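Local coordinates for mandelate racemase / muconate lactonizing enzyme, C-terminal domain protein (Pseudovibrio sp. JE062, PDB 4JHM) that is of unknown function but belongs to the mandelate racemase / muconate lactonizing enzyme family of the enolase superfamily, with an enolase-like TIM barrel, at residues A[258-261]-A[265-268]; A[288-293]-A[317-322]. One frame throughout, in Å; residues are numbered along the deposited sequence.

Contact 1: A[258-261]-A[265-268]; sequences THAL and MWSD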
# COMPACT_ATOMS: atom_id res chain seq x y z
N THR A 258 6.93 -8.17 16.55
CA THR A 258 7.18 -6.89 15.89
C THR A 258 6.28 -6.74 14.68
O THR A 258 5.65 -5.70 14.49
CB THR A 258 8.65 -6.79 15.46
OG1 THR A 258 9.47 -6.62 16.63
CG2 THR A 258 8.85 -5.60 14.51
N HIS A 259 6.21 -7.79 13.88
CA HIS A 259 5.41 -7.79 12.67
C HIS A 259 3.91 -7.64 12.97
O HIS A 259 3.20 -6.90 12.27
CB HIS A 259 5.64 -9.09 11.91
CG HIS A 259 4.87 -9.18 10.63
ND1 HIS A 259 3.62 -9.75 10.56
CD2 HIS A 259 5.17 -8.76 9.38
CE1 HIS A 259 3.18 -9.69 9.31
NE2 HIS A 259 4.10 -9.09 8.58
N ALA A 260 3.44 -8.34 14.00
CA ALA A 260 2.02 -8.34 14.36
C ALA A 260 1.56 -6.93 14.72
O ALA A 260 0.54 -6.44 14.23
CB ALA A 260 1.77 -9.29 15.51
N LEU A 261 2.31 -6.28 15.60
CA LEU A 261 1.99 -4.92 15.97
C LEU A 261 2.11 -4.00 14.76
O LEU A 261 1.26 -3.14 14.53
CB LEU A 261 2.92 -4.46 17.11
CG LEU A 261 2.76 -5.24 18.41
CD1 LEU A 261 3.74 -4.76 19.46
CD2 LEU A 261 1.34 -5.12 18.93
N MSE A 265 -2.34 -6.49 13.85
CA MSE A 265 -2.97 -7.76 14.21
C MSE A 265 -3.49 -7.76 15.62
O MSE A 265 -4.48 -8.43 15.92
CB MSE A 265 -1.95 -8.87 14.12
CG MSE A 265 -1.46 -9.04 12.69
SE MSE A 265 -0.45 -10.72 12.56
CE MSE A 265 0.36 -10.35 10.81
N TRP A 266 -2.82 -7.02 16.51
CA TRP A 266 -3.11 -7.06 17.93
C TRP A 266 -3.36 -5.69 18.54
O TRP A 266 -2.80 -4.69 18.10
CB TRP A 266 -1.93 -7.66 18.68
CG TRP A 266 -1.52 -9.03 18.25
CD1 TRP A 266 -2.29 -9.97 17.63
CD2 TRP A 266 -0.24 -9.63 18.46
NE1 TRP A 266 -1.55 -11.12 17.42
CE2 TRP A 266 -0.29 -10.93 17.92
CE3 TRP A 266 0.96 -9.20 19.04
CZ2 TRP A 266 0.80 -11.79 17.95
CZ3 TRP A 266 2.03 -10.05 19.06
CH2 TRP A 266 1.95 -11.34 18.52
N SER A 267 -4.18 -5.66 19.59
CA SER A 267 -4.36 -4.46 20.41
C SER A 267 -3.38 -4.46 21.59
O SER A 267 -3.17 -3.44 22.24
CB SER A 267 -5.78 -4.40 20.95
OG SER A 267 -6.72 -4.60 19.92
N ASP A 268 -2.79 -5.62 21.86
CA ASP A 268 -1.74 -5.75 22.86
C ASP A 268 -0.80 -6.85 22.40
O ASP A 268 -0.89 -7.32 21.27
CB ASP A 268 -2.32 -6.09 24.24
CG ASP A 268 -3.12 -7.38 24.25
OD1 ASP A 268 -2.78 -8.33 23.50
OD2 ASP A 268 -4.10 -7.45 25.02
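Ala260 and Met265 (a selenomethionine in this model) meet where helix 254-262 of the enolase-type TIM barrel runs out and the chain turns back toward the barrel wall. The turn is closed by one backbone bond, from Met265 N to Ala260 O at 2.9 Å. Past it, the side chains of Met265 and Trp266 both lie against Ala260. The methyl of Ala260 stands squarely over the six-membered ring of Trp266, a CH-pi contact with CB 3.3 Å from the ring centroid and only 2° off its normal. CB is consequently equidistant from the ring carbons, 3.6 Å from both Trp266 CD2 and CE2. The side chains of Leu261 and Trp266 cross at about a right angle, Leu261 CD2 coming obliquely to 4.1 Å from Trp266 CE3. Alongside Ala260 runs the extended chain of Met265, its SE 4.0 Å from Ala260 CB. Its terminal methyl ends at the edge of the His259 imidazole, near the ring plane, with CE beside ND1 and CE1. With CG anti to the backbone N (chi1 -179°) the His259 ring is carried toward the end of Met265, and chi2 near -92° sets which edge it presents. The His259 ring also meets Phe230 and His259 of a neighbouring subunit. Within the chain, Met265 packs on helix 230-239 through Phe230 and Gln234, while Ser267 makes backbone bonds to Ile244, and Asp268 OD1 bonds Ser245 OG, tying the returning chain to strand 243-245.

Contact 2: A[288-293]-A[317-322]; sequences IAAGHS and HDNCNF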
# COMPACT_ATOMS: atom_id res chain seq x y z
N ILE A 288 9.33 -3.69 23.15
CA ILE A 288 8.85 -3.65 21.77
C ILE A 288 7.41 -3.13 21.71
O ILE A 288 7.08 -2.29 20.87
CB ILE A 288 8.96 -5.04 21.11
CG1 ILE A 288 10.44 -5.40 20.96
CG2 ILE A 288 8.26 -5.05 19.76
CD1 ILE A 288 10.69 -6.83 20.53
N ALA A 289 6.56 -3.61 22.62
CA ALA A 289 5.20 -3.10 22.73
C ALA A 289 5.22 -1.62 23.04
O ALA A 289 4.50 -0.84 22.43
CB ALA A 289 4.43 -3.84 23.81
N ALA A 290 6.06 -1.23 23.99
CA ALA A 290 6.23 0.17 24.35
C ALA A 290 6.35 1.03 23.09
O ALA A 290 5.57 1.95 22.87
CB ALA A 290 7.45 0.35 25.23
N GLY A 291 7.32 0.69 22.25
CA GLY A 291 7.56 1.43 21.01
C GLY A 291 6.37 1.43 20.06
O GLY A 291 6.29 2.26 19.17
N HIS A 292 5.46 0.49 20.26
CA HIS A 292 4.22 0.44 19.49
C HIS A 292 3.04 1.02 20.27
O HIS A 292 1.90 0.90 19.85
CB HIS A 292 3.91 -1.00 19.06
CG HIS A 292 4.72 -1.46 17.89
ND1 HIS A 292 4.39 -1.15 16.58
CD2 HIS A 292 5.84 -2.22 17.82
CE1 HIS A 292 5.27 -1.69 15.77
NE2 HIS A 292 6.16 -2.35 16.49
N SER A 293 3.33 1.64 21.41
CA SER A 293 2.32 2.31 22.22
C SER A 293 1.23 1.36 22.71
O SER A 293 0.05 1.72 22.77
CB SER A 293 1.67 3.46 21.43
OG SER A 293 2.65 4.36 20.95
N HIS A 317 8.04 -2.73 34.23
CA HIS A 317 7.54 -1.83 33.20
C HIS A 317 6.14 -1.33 33.56
O HIS A 317 5.51 -1.84 34.49
CB HIS A 317 7.51 -2.54 31.84
CG HIS A 317 8.83 -3.13 31.44
ND1 HIS A 317 9.76 -2.44 30.71
CD2 HIS A 317 9.36 -4.36 31.67
CE1 HIS A 317 10.82 -3.21 30.51
NE2 HIS A 317 10.60 -4.38 31.08
N ASP A 318 5.65 -0.34 32.82
CA ASP A 318 4.31 0.21 33.06
C ASP A 318 3.28 -0.35 32.10
O ASP A 318 2.10 -0.44 32.44
CB ASP A 318 4.33 1.73 32.94
CG ASP A 318 5.06 2.40 34.08
OD1 ASP A 318 4.71 2.11 35.24
OD2 ASP A 318 5.96 3.23 33.81
N ASN A 319 3.72 -0.71 30.89
CA ASN A 319 2.80 -1.14 29.85
C ASN A 319 2.30 -2.57 30.04
O ASN A 319 2.76 -3.51 29.40
CB ASN A 319 3.44 -0.96 28.46
CG ASN A 319 4.79 -1.65 28.32
OD1 ASN A 319 5.49 -1.88 29.30
ND2 ASN A 319 5.15 -1.98 27.09
N CYS A 320 1.34 -2.71 30.95
CA CYS A 320 0.66 -3.98 31.24
C CYS A 320 -0.30 -3.64 32.38
O CYS A 320 0.11 -3.00 33.34
CB CYS A 320 1.63 -5.08 31.67
SG CYS A 320 0.87 -6.57 32.39
N ASN A 321 -1.55 -4.06 32.27
CA ASN A 321 -2.58 -3.69 33.26
C ASN A 321 -2.84 -4.75 34.31
O ASN A 321 -3.24 -4.42 35.42
CB ASN A 321 -3.91 -3.38 32.57
CG ASN A 321 -3.83 -2.18 31.66
OD1 ASN A 321 -3.18 -1.19 31.96
ND2 ASN A 321 -4.53 -2.25 30.53
N PHE A 322 -2.65 -6.03 33.97
CA PHE A 322 -3.02 -7.10 34.90
C PHE A 322 -2.00 -8.22 35.06
O PHE A 322 -1.10 -8.41 34.24
CB PHE A 322 -4.35 -7.73 34.47
CG PHE A 322 -5.49 -6.76 34.40
CD1 PHE A 322 -6.18 -6.40 35.55
CD2 PHE A 322 -5.89 -6.23 33.19
CE1 PHE A 322 -7.24 -5.52 35.49
CE2 PHE A 322 -6.95 -5.34 33.12
CZ PHE A 322 -7.63 -4.98 34.28
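Ala289 and Ala290, in the last turn of helix 279-291, receive the side chain of Asn319, which stands at the centre of an inverse gamma turn in the loop between helix 304-316 and strand 323-326 of the TIM barrel. The helix ends in a Schellman motif: Ser293, at positive phi, is the C-prime residue, with Ser293 N bonded to Ala290 O at 2.7 Å and Lys294 N bonded to Ala289 O. In the loop, the gamma turn is closed by Cys320 N donating to Asp318 O over 2.8 Å. The contact between the two turns is small and rests on the amide nitrogen of Asn319 alone. ND2 lies 3.8 Å from the methyl CB of Ala289 and equally far from CB of Ala290. No hydrogen bond crosses between 288-293 and 317-322; the approach of ND2 to the backbone N of Ala290 sets two donors side by side. What holds the amide is its bond from ND2 to Phe286 O, one turn back along the helix, with a weak second bond to Lys294 O just past the helix end. Asn319 is also backbone-bonded to Leu296, and Glu297 takes up the N-H groups of Asn321 and Phe322, pinning the loop further along. Ala290 also packs on Leu254 of a neighbouring subunit. Asn319 CG lies between its own backbone N and carbonyl carbon (chi1 54°), and with chi2 near -25° the amide is carried to the helix, ND2 coming to 3.6 Å from Ala290 CA.

In the fold
Contacts 1 and 2 lie on the same side of the chain's centre, about 12 Å apart between centres, on helices 254-262 and 279-291, which follow each other in the chain. They touch directly: Leu261 CB lies 3.6 Å from His292 CG, Leu261 CD1 is 3.9 Å from Ala289 CA, and Thr258 OG1 is 3.7 Å from Ile288 CG2. Leu261 therefore bridges the two, with one methyl at the indole of contact 1 and the other at the helix of contact 2. Lys294, just beyond 288-293, adds a polar tie, its NZ bonding Trp266 O. Between subunits, Thr258 packs on His292 of a neighbouring copy.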